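Local structure of aminoglycoside 6-adenylyltransferase (Bacillus subtilis, 2PBE) at residues 5-8 and 9-13; 53-56 and 57-60; 63-66 and 67-71; 179-182 and 183-187; 220-223 and 224-227. The protein adenylates streptomycin and streptidine at O-6 with ATP, can use GTP to guanylylate streptomycin, and so mediates bacterial resistance to streptomycin. All blocks are in the same frame, centred on the assembly; numbering follows the deposited sequence.

Contact 1. Residues 5-8 and 9-13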
loop_
_atom_site.group_PDB
_atom_site.type_symbol
_atom_site.label_atom_id
_atom_site.label_comp_id
_atom_site.label_asym_id
_atom_site.label_seq_id
_atom_site.Cartn_x
_atom_site.Cartn_y
_atom_site.Cartn_z
ATOM N N SER A 5 -10.814 14.610 -4.191
ATOM C CA SER A 5 -10.111 13.887 -5.247
ATOM C C SER A 5 -10.228 12.372 -5.072
ATOM O O SER A 5 -10.613 11.884 -4.006
ATOM C CB SER A 5 -8.626 14.262 -5.243
ATOM O OG SER A 5 -7.973 13.760 -4.088
ATOM N N GLU A 6 -9.878 11.637 -6.122
ATOM C CA GLU A 6 -9.924 10.183 -6.089
ATOM C C GLU A 6 -8.934 9.691 -5.046
ATOM O O GLU A 6 -9.043 8.586 -4.542
ATOM C CB GLU A 6 -9.606 9.602 -7.475
ATOM C CG GLU A 6 -8.391 10.205 -8.180
ATOM C CD GLU A 6 -8.685 11.520 -8.942
ATOM O OE1 GLU A 6 -8.661 12.617 -8.319
ATOM O OE2 GLU A 6 -8.954 11.439 -10.173
ATOM N N GLN A 7 -7.978 10.544 -4.719
ATOM C CA GLN A 7 -6.986 10.219 -3.714
ATOM C C GLN A 7 -7.646 10.312 -2.337
ATOM O O GLN A 7 -7.634 9.347 -1.581
ATOM C CB GLN A 7 -5.818 11.204 -3.809
ATOM C CG GLN A 7 -4.724 10.989 -2.783
ATOM C CD GLN A 7 -4.273 9.536 -2.704
ATOM O OE1 GLN A 7 -4.087 8.879 -3.735
ATOM N NE2 GLN A 7 -4.088 9.032 -1.485
ATOM N N GLU A 8 -8.233 11.467 -2.039
ATOM C CA GLU A 8 -8.887 11.701 -0.760
ATOM C C GLU A 8 -9.990 10.692 -0.461
ATOM O O GLU A 8 -10.136 10.250 0.683
ATOM C CB GLU A 8 -9.469 13.115 -0.722
ATOM C CG GLU A 8 -8.446 14.224 -0.980
ATOM C CD GLU A 8 -9.047 15.625 -0.912
ATOM O OE1 GLU A 8 -9.842 15.994 -1.808
ATOM O OE2 GLU A 8 -8.718 16.357 0.047
HETATM N N MSE A 9 -10.754 10.332 -1.491
HETATM C CA MSE A 9 -11.846 9.391 -1.322
HETATM C C MSE A 9 -11.332 8.026 -0.926
HETATM O O MSE A 9 -11.825 7.425 0.027
HETATM C CB MSE A 9 -12.664 9.274 -2.617
HETATM C CG MSE A 9 -13.513 10.503 -2.944
HETATM SE SE MSE A 9 -14.703 11.079 -1.497
HETATM C CE MSE A 9 -15.974 9.636 -1.551
HETATM N N MSE A 10 -10.351 7.542 -1.670
HETATM C CA MSE A 10 -9.773 6.241 -1.392
HETATM C C MSE A 10 -9.175 6.190 -0.010
HETATM O O MSE A 10 -9.268 5.165 0.667
HETATM C CB MSE A 10 -8.695 5.880 -2.406
HETATM C CG MSE A 10 -9.226 5.549 -3.788
HETATM SE SE MSE A 10 -10.722 4.288 -3.770
HETATM C CE MSE A 10 -10.055 2.983 -2.504
ATOM N N ASP A 11 -8.546 7.289 0.401
ATOM C CA ASP A 11 -7.944 7.354 1.726
ATOM C C ASP A 11 -9.021 7.058 2.761
ATOM O O ASP A 11 -8.857 6.182 3.602
ATOM C CB ASP A 11 -7.353 8.748 2.008
ATOM C CG ASP A 11 -6.100 9.037 1.196
ATOM O OD1 ASP A 11 -5.256 8.117 1.055
ATOM O OD2 ASP A 11 -5.954 10.185 0.714
ATOM N N ILE A 12 -10.128 7.781 2.685
ATOM C CA ILE A 12 -11.220 7.604 3.621
ATOM C C ILE A 12 -11.674 6.146 3.728
ATOM O O ILE A 12 -11.767 5.603 4.825
ATOM C CB ILE A 12 -12.394 8.508 3.200
ATOM C CG1 ILE A 12 -11.935 9.966 3.240
ATOM C CG2 ILE A 12 -13.577 8.305 4.113
ATOM C CD1 ILE A 12 -12.926 10.960 2.693
ATOM N N PHE A 13 -11.946 5.512 2.598
ATOM C CA PHE A 13 -12.410 4.137 2.620
ATOM C C PHE A 13 -11.376 3.163 3.175
ATOM O O PHE A 13 -11.706 2.263 3.952
ATOM C CB PHE A 13 -12.801 3.677 1.218
ATOM C CG PHE A 13 -13.803 4.559 0.521
ATOM C CD1 PHE A 13 -14.789 5.271 1.240
ATOM C CD2 PHE A 13 -13.801 4.636 -0.887
ATOM C CE1 PHE A 13 -15.763 6.055 0.558
ATOM C CE2 PHE A 13 -14.762 5.409 -1.593
ATOM C CZ PHE A 13 -15.748 6.121 -0.871
#
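Met-9, modelled as selenomethionine, gives its backbone N to Ser-5 O at 3.0 Å and so closes the first turn of helix 6-19. The helix start is closed by a capping box: Glu-8 N donates to Ser-5 OG at 3.1 Å, and Ser-5 N donates to the anti lone pair of Glu-8 OE1 at 2.9 Å. Met-10, the second selenomethionine, follows with a weak bond from its N to Glu-6 O; its side chain, like that of Met-9, leads off to pack on Tyr-45 of strand 45-51. Asp-11 N bonds Gln-7 O at 3.0 Å, while Gln-7, its CG turned to the side of the carbonyl carbon (chi1 179°) and its chain bent at chi2, brings NE2 over to Asp-11 OD2 at 3.1 Å in a weak bond, amide and carboxylate planes 59° apart. Ile-12 N then reaches Glu-8 O at 3.2 Å. Arg-219 makes a salt bridge to OD1 of Asp-11, and Lys-215 O takes a weak bond from Gln-7 NE2. The Asp-11 carboxylate thus has a guanidinium and an amide as partners, which probably favours its charged form and ties the helix start to the chain near residues 215-219.

Contact 2. Residues 53-56 and 57-60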
loop_
_atom_site.group_PDB
_atom_site.type_symbol
_atom_site.label_atom_id
_atom_site.label_comp_id
_atom_site.label_asym_id
_atom_site.label_seq_id
_atom_site.Cartn_x
_atom_site.Cartn_y
_atom_site.Cartn_z
ATOM N N ASP A 53 -19.389 -9.326 11.285
ATOM C CA ASP A 53 -20.801 -9.174 11.648
ATOM C C ASP A 53 -21.545 -8.197 10.761
ATOM O O ASP A 53 -21.535 -6.989 11.000
ATOM C CB ASP A 53 -20.921 -8.683 13.083
ATOM C CG ASP A 53 -22.345 -8.781 13.623
ATOM O OD1 ASP A 53 -23.321 -8.793 12.833
ATOM O OD2 ASP A 53 -22.482 -8.829 14.866
ATOM N N VAL A 54 -22.237 -8.722 9.768
ATOM C CA VAL A 54 -22.974 -7.862 8.870
ATOM C C VAL A 54 -24.088 -7.099 9.606
ATOM O O VAL A 54 -24.235 -5.886 9.420
ATOM C CB VAL A 54 -23.499 -8.692 7.653
ATOM C CG1 VAL A 54 -24.319 -9.899 8.169
ATOM C CG2 VAL A 54 -24.265 -7.818 6.709
ATOM N N GLU A 55 -24.842 -7.797 10.467
ATOM C CA GLU A 55 -25.939 -7.178 11.234
ATOM C C GLU A 55 -25.478 -5.998 12.113
ATOM O O GLU A 55 -26.261 -5.070 12.401
ATOM C CB GLU A 55 -26.618 -8.227 12.118
ATOM C CG GLU A 55 -27.351 -9.327 11.349
ATOM C CD GLU A 55 -28.400 -8.768 10.370
ATOM O OE1 GLU A 55 -28.296 -9.066 9.156
ATOM O OE2 GLU A 55 -29.327 -8.036 10.807
ATOM N N SER A 56 -24.215 -6.056 12.538
ATOM C CA SER A 56 -23.621 -5.024 13.386
ATOM C C SER A 56 -23.721 -3.666 12.711
ATOM O O SER A 56 -24.099 -2.652 13.314
ATOM C CB SER A 56 -22.151 -5.364 13.646
ATOM O OG SER A 56 -21.642 -4.603 14.723
ATOM N N PHE A 57 -23.383 -3.657 11.435
ATOM C CA PHE A 57 -23.421 -2.436 10.664
ATOM C C PHE A 57 -24.851 -1.990 10.463
ATOM O O PHE A 57 -25.138 -0.804 10.388
ATOM C CB PHE A 57 -22.734 -2.667 9.326
ATOM C CG PHE A 57 -21.249 -2.835 9.439
ATOM C CD1 PHE A 57 -20.410 -1.707 9.504
ATOM C CD2 PHE A 57 -20.683 -4.116 9.543
ATOM C CE1 PHE A 57 -19.013 -1.841 9.681
ATOM C CE2 PHE A 57 -19.285 -4.277 9.724
ATOM C CZ PHE A 57 -18.445 -3.140 9.797
ATOM N N LYS A 58 -25.756 -2.966 10.390
ATOM C CA LYS A 58 -27.176 -2.689 10.184
ATOM C C LYS A 58 -27.916 -2.102 11.381
ATOM O O LYS A 58 -29.067 -1.703 11.226
ATOM C CB LYS A 58 -27.901 -3.956 9.708
ATOM C CG LYS A 58 -27.389 -4.476 8.376
ATOM C CD LYS A 58 -28.497 -5.086 7.527
ATOM C CE LYS A 58 -29.083 -6.343 8.132
ATOM N NZ LYS A 58 -30.327 -6.805 7.438
ATOM N N GLU A 59 -27.293 -2.052 12.561
ATOM C CA GLU A 59 -27.949 -1.480 13.748
ATOM C C GLU A 59 -28.573 -0.118 13.386
ATOM O O GLU A 59 -29.749 0.134 13.672
ATOM C CB GLU A 59 -26.943 -1.312 14.899
ATOM C CG GLU A 59 -27.330 -2.071 16.163
ATOM C CD GLU A 59 -26.406 -3.250 16.473
ATOM O OE1 GLU A 59 -25.314 -3.024 17.064
ATOM O OE2 GLU A 59 -26.766 -4.399 16.113
ATOM N N ASN A 60 -27.781 0.750 12.750
ATOM C CA ASN A 60 -28.259 2.058 12.296
ATOM C C ASN A 60 -27.274 2.669 11.305
ATOM O O ASN A 60 -26.279 2.047 10.968
ATOM C CB ASN A 60 -28.505 3.014 13.475
ATOM C CG ASN A 60 -27.241 3.374 14.204
ATOM O OD1 ASN A 60 -26.618 2.535 14.854
ATOM N ND2 ASN A 60 -26.855 4.641 14.102
HETATM O O HOH W 1 -22.783 -1.975 16.127
#
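Glu-55 and Lys-58 both start with CG swung to the side of the backbone N (chi1 -66° and -62°), and each then bends back, Glu-55 at chi2 and Lys-58 at chi2 and chi3, until the end of the lysine lies against the carboxylate. This is an i to i+3 salt bridge on the outside of the short, weakly bonded helix 54-58, N-capped by Asp-53. The bridge is a loose one, Glu-55 OE1 to Lys-58 NZ being 3.5 Å, and the chains lie at a slant so that the methylene CE of Lys-58 is nearer to Glu-55 OE1, at 3.0 Å, than NZ is. At the cap, Ser-56 N donates to Asp-53 OD1 at 2.9 Å, coming from above the carboxylate plane and not within it. Val-54 O serves two weak donors, Phe-57 N at 3.1 Å and Lys-58 N at 3.4 Å, as the chain passes through its single turn. The same oxygen lies at the edge of the Phe-57 ring, near its plane. That ring is the buried member of the group: Arg-22 makes a cation-pi contact with it, and Trp-63 meets it edge-to-face. Arg-22 has a second hold here, its NH2 bonding Ser-56 OG. At the far end of the turn Glu-59 N bonds Ser-56 O weakly, and one water donates both to Ser-56 O and to Glu-59 OE1, at 2.9 Å from the latter.

Contact 3. Residues 63-66 and 67-71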
loop_
_atom_site.group_PDB
_atom_site.type_symbol
_atom_site.label_atom_id
_atom_site.label_comp_id
_atom_site.label_asym_id
_atom_site.label_seq_id
_atom_site.Cartn_x
_atom_site.Cartn_y
_atom_site.Cartn_z
ATOM N N TRP A 63 -22.593 5.377 11.658
ATOM C CA TRP A 63 -21.213 5.136 11.254
ATOM C C TRP A 63 -20.908 5.644 9.831
ATOM O O TRP A 63 -19.741 5.837 9.466
ATOM C CB TRP A 63 -20.894 3.650 11.352
ATOM C CG TRP A 63 -21.736 2.838 10.466
ATOM C CD1 TRP A 63 -23.009 2.395 10.722
ATOM C CD2 TRP A 63 -21.401 2.397 9.157
ATOM N NE1 TRP A 63 -23.489 1.698 9.636
ATOM C CE2 TRP A 63 -22.527 1.677 8.656
ATOM C CE3 TRP A 63 -20.254 2.533 8.344
ATOM C CZ2 TRP A 63 -22.542 1.087 7.364
ATOM C CZ3 TRP A 63 -20.262 1.944 7.055
ATOM C CH2 TRP A 63 -21.409 1.229 6.581
ATOM N N LEU A 64 -21.959 5.844 9.038
ATOM C CA LEU A 64 -21.828 6.315 7.664
ATOM C C LEU A 64 -21.493 7.795 7.564
ATOM O O LEU A 64 -20.971 8.253 6.560
ATOM C CB LEU A 64 -23.125 6.044 6.907
ATOM C CG LEU A 64 -23.434 4.609 6.475
ATOM C CD1 LEU A 64 -24.899 4.476 6.143
ATOM C CD2 LEU A 64 -22.589 4.242 5.286
ATOM N N GLU A 65 -21.801 8.532 8.619
ATOM C CA GLU A 65 -21.578 9.974 8.677
ATOM C C GLU A 65 -20.115 10.317 8.473
ATOM O O GLU A 65 -19.784 11.446 8.077
ATOM C CB GLU A 65 -22.062 10.508 10.036
ATOM C CG GLU A 65 -22.761 11.861 9.993
ATOM C CD GLU A 65 -24.047 11.837 9.178
ATOM O OE1 GLU A 65 -24.028 12.306 8.014
ATOM O OE2 GLU A 65 -25.070 11.345 9.704
ATOM N N ILE A 66 -19.249 9.338 8.722
ATOM C CA ILE A 66 -17.812 9.528 8.588
ATOM C C ILE A 66 -17.370 9.812 7.155
ATOM O O ILE A 66 -16.349 10.468 6.924
ATOM C CB ILE A 66 -17.043 8.298 9.122
ATOM C CG1 ILE A 66 -15.557 8.646 9.278
ATOM C CG2 ILE A 66 -17.248 7.103 8.179
ATOM C CD1 ILE A 66 -14.724 7.560 9.909
ATOM N N PHE A 67 -18.145 9.324 6.194
ATOM C CA PHE A 67 -17.787 9.523 4.800
ATOM C C PHE A 67 -18.174 10.896 4.283
ATOM O O PHE A 67 -17.810 11.267 3.165
ATOM C CB PHE A 67 -18.429 8.444 3.943
ATOM C CG PHE A 67 -18.053 7.047 4.341
ATOM C CD1 PHE A 67 -16.705 6.664 4.401
ATOM C CD2 PHE A 67 -19.038 6.104 4.641
ATOM C CE1 PHE A 67 -16.330 5.332 4.757
ATOM C CE2 PHE A 67 -18.688 4.772 5.000
ATOM C CZ PHE A 67 -17.327 4.384 5.054
ATOM N N GLY A 68 -18.925 11.649 5.085
ATOM C CA GLY A 68 -19.304 12.981 4.656
ATOM C C GLY A 68 -20.767 13.257 4.381
ATOM O O GLY A 68 -21.590 12.358 4.300
ATOM N N LYS A 69 -21.098 14.535 4.251
ATOM C CA LYS A 69 -22.468 14.936 3.988
ATOM C C LYS A 69 -22.901 14.461 2.620
ATOM O O LYS A 69 -22.167 14.583 1.635
ATOM C CB LYS A 69 -22.602 16.459 4.107
ATOM C CG LYS A 69 -22.973 17.005 5.504
ATOM C CD LYS A 69 -22.196 16.364 6.655
ATOM C CE LYS A 69 -22.957 15.190 7.302
ATOM N NZ LYS A 69 -21.999 14.281 7.994
ATOM N N ARG A 70 -24.105 13.897 2.576
ATOM C CA ARG A 70 -24.648 13.376 1.333
ATOM C C ARG A 70 -25.951 14.018 0.901
ATOM O O ARG A 70 -26.685 14.582 1.720
ATOM C CB ARG A 70 -24.842 11.863 1.445
ATOM C CG ARG A 70 -25.422 11.391 2.757
ATOM C CD ARG A 70 -25.525 9.875 2.820
ATOM N NE ARG A 70 -25.415 9.398 4.193
ATOM C CZ ARG A 70 -26.320 9.594 5.136
ATOM N NH1 ARG A 70 -27.435 10.260 4.875
ATOM N NH2 ARG A 70 -26.107 9.134 6.356
ATOM N N ILE A 71 -26.216 13.925 -0.400
ATOM C CA ILE A 71 -27.433 14.448 -1.000
ATOM C C ILE A 71 -28.549 13.440 -0.696
ATOM O O ILE A 71 -29.649 13.824 -0.324
ATOM C CB ILE A 71 -27.241 14.628 -2.527
ATOM C CG1 ILE A 71 -26.199 15.724 -2.769
ATOM C CG2 ILE A 71 -28.567 14.948 -3.200
ATOM C CD1 ILE A 71 -25.735 15.864 -4.189
HETATM O O HOH W 2 -22.457 9.739 4.719
HETATM O O HOH W 3 -25.359 13.451 5.626
#
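Phe-67 presents one ring face to Ile-66, whose CG2 stands 3.8 Å from the ring centroid and only 8° off the ring normal, a clear CH-pi contact. With CG1 of Ile-66 anti to the backbone N (chi1 -167°), CG2 falls between that N and the carbonyl carbon, which sets it over the Phe-67 ring. The ring's edge is met near its plane by Trp-63 CZ3, 3.8 Å from Phe-67 CE2, and by Leu-64 CD2, 3.9 Å from the same atom. Beneath the side chains the backbone is in 3-10 form: Phe-67 N bonds Leu-64 O at 3.0 Å and Gly-68 N bonds Glu-65 O, each an i to i+3 step with the donor well above the carbonyl plane. Gly-68 then leaves with a positive phi (114°), a backbone shape that suits a residue without a side chain, and the chain enters strand 70-74, an outermost strand of the mixed sheet. Glu-65 OE1 receives Lys-69 NZ at 2.8 Å in a salt bridge, on the anti side and tilted out of the carboxylate plane. Arg-70 NH2, 4.1 Å from Glu-65 OE1, feels that charge across the guanidinium face without pointing an N-H at it. A water donates to Leu-64 O and Gly-68 O and weakly accepts from Arg-70 NE. Farther out, Arg-4 NH2 bonds Phe-67 O, while Phe-16 of helix 6-19 meets the Phe-67 ring edge-to-face.

Contact 4. Residues 179-182 and 183-187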
loop_
_atom_site.group_PDB
_atom_site.type_symbol
_atom_site.label_atom_id
_atom_site.label_comp_id
_atom_site.label_asym_id
_atom_site.label_seq_id
_atom_site.Cartn_x
_atom_site.Cartn_y
_atom_site.Cartn_z
ATOM N N PHE A 179 19.992 10.192 -15.761
ATOM C CA PHE A 179 20.020 8.727 -15.782
ATOM C C PHE A 179 19.918 8.254 -14.333
ATOM O O PHE A 179 19.149 7.338 -13.997
ATOM C CB PHE A 179 21.337 8.241 -16.394
ATOM C CG PHE A 179 21.465 6.738 -16.476
ATOM C CD1 PHE A 179 20.692 6.001 -17.399
ATOM C CD2 PHE A 179 22.401 6.052 -15.667
ATOM C CE1 PHE A 179 20.856 4.576 -17.530
ATOM C CE2 PHE A 179 22.577 4.633 -15.777
ATOM C CZ PHE A 179 21.811 3.891 -16.706
ATOM N N ALA A 180 20.688 8.911 -13.475
ATOM C CA ALA A 180 20.704 8.576 -12.062
ATOM C C ALA A 180 19.337 8.789 -11.416
ATOM O O ALA A 180 18.842 7.918 -10.686
ATOM C CB ALA A 180 21.756 9.406 -11.368
ATOM N N ILE A 181 18.724 9.933 -11.713
ATOM C CA ILE A 181 17.418 10.302 -11.163
ATOM C C ILE A 181 16.300 9.330 -11.542
ATOM O O ILE A 181 15.450 8.991 -10.720
ATOM C CB ILE A 181 17.022 11.730 -11.613
ATOM C CG1 ILE A 181 17.917 12.748 -10.909
ATOM C CG2 ILE A 181 15.566 12.028 -11.270
ATOM C CD1 ILE A 181 17.804 14.167 -11.436
ATOM N N ASP A 182 16.284 8.886 -12.789
ATOM C CA ASP A 182 15.229 7.975 -13.214
ATOM C C ASP A 182 15.315 6.632 -12.486
ATOM O O ASP A 182 14.291 6.052 -12.127
ATOM C CB ASP A 182 15.261 7.797 -14.741
ATOM C CG ASP A 182 14.774 9.041 -15.487
ATOM O OD1 ASP A 182 15.195 10.163 -15.130
ATOM O OD2 ASP A 182 13.978 8.906 -16.435
ATOM N N HIS A 183 16.528 6.145 -12.243
ATOM C CA HIS A 183 16.688 4.880 -11.547
ATOM C C HIS A 183 16.381 5.035 -10.058
ATOM O O HIS A 183 15.852 4.123 -9.412
ATOM C CB HIS A 183 18.103 4.337 -11.738
ATOM C CG HIS A 183 18.381 3.873 -13.132
ATOM N ND1 HIS A 183 17.527 3.031 -13.819
ATOM C CD2 HIS A 183 19.436 4.085 -13.950
ATOM C CE1 HIS A 183 18.050 2.739 -14.994
ATOM N NE2 HIS A 183 19.207 3.366 -15.099
ATOM N N LEU A 184 16.719 6.192 -9.509
ATOM C CA LEU A 184 16.444 6.441 -8.110
ATOM C C LEU A 184 14.923 6.478 -7.912
ATOM O O LEU A 184 14.362 5.768 -7.069
ATOM C CB LEU A 184 17.039 7.777 -7.677
ATOM C CG LEU A 184 16.706 8.178 -6.237
ATOM C CD1 LEU A 184 17.406 7.234 -5.270
ATOM C CD2 LEU A 184 17.109 9.622 -5.982
ATOM N N ASN A 185 14.264 7.312 -8.697
ATOM C CA ASN A 185 12.833 7.469 -8.591
ATOM C C ASN A 185 12.061 6.229 -8.972
ATOM O O ASN A 185 11.067 5.889 -8.332
ATOM C CB ASN A 185 12.368 8.624 -9.477
ATOM C CG ASN A 185 12.883 9.959 -9.002
ATOM O OD1 ASN A 185 13.001 10.900 -9.782
ATOM N ND2 ASN A 185 13.189 10.054 -7.712
ATOM N N GLU A 186 12.519 5.527 -9.999
ATOM C CA GLU A 186 11.766 4.381 -10.462
ATOM C C GLU A 186 12.079 3.026 -9.894
ATOM O O GLU A 186 11.249 2.132 -9.994
ATOM C CB GLU A 186 11.835 4.307 -11.990
ATOM C CG GLU A 186 11.337 5.567 -12.686
ATOM C CD GLU A 186 11.254 5.405 -14.188
ATOM O OE1 GLU A 186 12.264 4.964 -14.786
ATOM O OE2 GLU A 186 10.187 5.723 -14.770
ATOM N N ILE A 187 13.244 2.842 -9.298
ATOM C CA ILE A 187 13.573 1.525 -8.774
ATOM C C ILE A 187 14.109 1.484 -7.348
ATOM O O ILE A 187 13.583 0.769 -6.501
ATOM C CB ILE A 187 14.569 0.821 -9.725
ATOM C CG1 ILE A 187 13.922 0.681 -11.113
ATOM C CG2 ILE A 187 14.959 -0.556 -9.184
ATOM C CD1 ILE A 187 14.907 0.418 -12.243
#
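His-183 brings NE2 over the face of the Phe-179 ring one turn back, offset toward the rim near CZ, in a T-shaped pair with planes at 86° and centroids 4.4 Å apart. The two sit on alpha helix 177-204, in the helical part of the fold, where every backbone amide from His-183 to Ile-187 finds an acceptor four residues earlier. His-183 N reaches Phe-179 O only weakly. Leu-184 N is better placed, 3.0 Å from Ala-180 O and in the carbonyl plane; Asn-185 N to Ile-181 O is nearly straight, 2.9 Å with an N-H...O angle of 171°. Glu-186 N donates to Asp-182 O at 2.8 Å, tilted from the carbonyl plane. The Glu-186 side chain, which a chi1 of -57° starts off next to its own backbone N, then passes back over that same oxygen before its carboxylate ends on the side of Asp-182. Asp-182 OD2 and Glu-186 OE1 stay 4.6 Å apart, like charges that probably push a little on each other at this exposed surface. On the buried side Leu-184 and Ala-180 pack on Met-241 of helix 238-263, and the imidazole of His-183 has a second edge-to-face partner in Tyr-167 of helix 151-173. The helix widens to a pi-type turn over 184-187, yet Ile-187 N still bonds His-183 O at 2.9 Å.

Contact 5. Residues 220-223 and 224-227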
loop_
_atom_site.group_PDB
_atom_site.type_symbol
_atom_site.label_atom_id
_atom_site.label_comp_id
_atom_site.label_asym_id
_atom_site.label_seq_id
_atom_site.Cartn_x
_atom_site.Cartn_y
_atom_site.Cartn_z
ATOM N N TYR A 220 -0.052 4.143 5.819
ATOM C CA TYR A 220 0.471 2.939 6.434
ATOM C C TYR A 220 1.659 3.272 7.290
ATOM O O TYR A 220 1.888 2.643 8.311
ATOM C CB TYR A 220 0.893 1.956 5.371
ATOM C CG TYR A 220 -0.271 1.217 4.772
ATOM C CD1 TYR A 220 -1.019 0.285 5.541
ATOM C CD2 TYR A 220 -0.670 1.463 3.435
ATOM C CE1 TYR A 220 -2.144 -0.387 4.987
ATOM C CE2 TYR A 220 -1.785 0.818 2.872
ATOM C CZ TYR A 220 -2.525 -0.103 3.644
ATOM O OH TYR A 220 -3.623 -0.704 3.051
ATOM N N LEU A 221 2.438 4.252 6.838
ATOM C CA LEU A 221 3.624 4.704 7.549
ATOM C C LEU A 221 3.225 5.687 8.634
ATOM O O LEU A 221 2.259 6.444 8.472
ATOM C CB LEU A 221 4.570 5.412 6.582
ATOM C CG LEU A 221 5.600 4.677 5.735
ATOM C CD1 LEU A 221 5.147 3.271 5.427
ATOM C CD2 LEU A 221 5.808 5.469 4.454
ATOM N N SER A 222 3.962 5.666 9.731
ATOM C CA SER A 222 3.724 6.586 10.819
ATOM C C SER A 222 4.284 7.915 10.310
ATOM O O SER A 222 4.810 7.979 9.194
ATOM C CB SER A 222 4.479 6.136 12.063
ATOM O OG SER A 222 5.868 6.134 11.831
ATOM N N ASN A 223 4.180 8.968 11.109
ATOM C CA ASN A 223 4.690 10.259 10.667
ATOM C C ASN A 223 6.207 10.248 10.608
ATOM O O ASN A 223 6.815 10.900 9.743
ATOM C CB ASN A 223 4.204 11.373 11.591
ATOM C CG ASN A 223 2.695 11.455 11.637
ATOM O OD1 ASN A 223 2.026 11.287 10.604
ATOM N ND2 ASN A 223 2.144 11.707 12.830
ATOM N N LYS A 224 6.817 9.499 11.518
ATOM C CA LYS A 224 8.257 9.412 11.549
ATOM C C LYS A 224 8.737 8.755 10.255
ATOM O O LYS A 224 9.656 9.257 9.594
ATOM C CB LYS A 224 8.702 8.585 12.747
ATOM C CG LYS A 224 10.208 8.568 12.941
ATOM C CD LYS A 224 10.619 7.438 13.857
ATOM C CE LYS A 224 12.124 7.386 14.044
ATOM N NZ LYS A 224 12.523 6.200 14.841
ATOM N N GLU A 225 8.093 7.650 9.890
ATOM C CA GLU A 225 8.448 6.897 8.698
ATOM C C GLU A 225 8.213 7.689 7.428
ATOM O O GLU A 225 8.919 7.499 6.445
ATOM C CB GLU A 225 7.667 5.584 8.658
ATOM C CG GLU A 225 7.813 4.766 9.951
ATOM C CD GLU A 225 6.903 3.545 10.010
ATOM O OE1 GLU A 225 5.691 3.665 9.725
ATOM O OE2 GLU A 225 7.397 2.457 10.368
ATOM N N TRP A 226 7.222 8.579 7.439
ATOM C CA TRP A 226 6.959 9.380 6.247
ATOM C C TRP A 226 7.982 10.488 6.141
ATOM O O TRP A 226 8.312 10.945 5.050
ATOM C CB TRP A 226 5.566 10.002 6.275
ATOM C CG TRP A 226 5.075 10.350 4.896
ATOM C CD1 TRP A 226 4.834 9.469 3.852
ATOM C CD2 TRP A 226 4.726 11.647 4.409
ATOM N NE1 TRP A 226 4.345 10.141 2.753
ATOM C CE2 TRP A 226 4.266 11.476 3.054
ATOM C CE3 TRP A 226 4.745 12.944 4.971
ATOM C CZ2 TRP A 226 3.825 12.563 2.256
ATOM C CZ3 TRP A 226 4.298 14.045 4.166
ATOM C CH2 TRP A 226 3.844 13.833 2.820
ATOM N N GLU A 227 8.461 10.947 7.283
ATOM C CA GLU A 227 9.460 11.990 7.272
ATOM C C GLU A 227 10.771 11.406 6.765
ATOM O O GLU A 227 11.531 12.083 6.075
ATOM C CB GLU A 227 9.651 12.572 8.670
ATOM C CG GLU A 227 8.618 13.632 9.013
ATOM C CD GLU A 227 8.924 14.327 10.315
ATOM O OE1 GLU A 227 10.116 14.357 10.708
ATOM O OE2 GLU A 227 7.970 14.850 10.935
#
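Glu-225 reaches back from the first turn of helix 223-230 to the residues that precede it, Leu-221 and Ser-222. Its CB rests on Leu-221, 3.7 Å from CG of that residue, and is as far from Ser-222 OG. A chi1 of -53° and an extended chain beyond carry the side chain toward the serine: Glu-225 CG passes alongside Ser-222 OG at 3.0 Å. CD follows beside Ser-222, and at the tip OE1 accepts the hydrogen of Ser-222 N at 2.6 Å, with an N-H...O angle of 166°, on the anti side of the carboxylate and slightly out of its plane. Glu-225 OE1 also lies 3.2 Å from Leu-221 CA. Ser-222 answers from its own side chain: OG accepts weakly from Glu-225 N at 3.3 Å. The two exchanges make a capping box, and the helix proper then begins with Trp-226 N on Ser-222 O at 3.0 Å and Glu-227 N on Asn-223 O. Leu-221 CD2 also touches the edge of the Trp-226 indole, while Lys-218 makes a cation-pi contact with the same residue. The helix N-terminus would probably favour the negative charge of Glu-225, and the box fixes where the helix starts.

Overall arrangement
Each of the five contacts is a local turn, and along the chain they come one after another, none nesting in or crossing another. Contact 1 opens helix 6-19, contact 2 forms the short helix after strand 45-51, and contact 3 makes the turn into edge strand 70-74. Ile-12 and Phe-13 of contact 1 pack on Phe-67 of contact 3, and Phe-57 of contact 2 lies against Trp-63; contact 3 thus touches both contact 1 and contact 2, which do not touch each other. Contact 4, about 48 Å from contact 2 between centres, belongs to the helical part. Contact 5 lies between, where Tyr-220 touches helix 6-19 and Glu-225 touches helix 177-204.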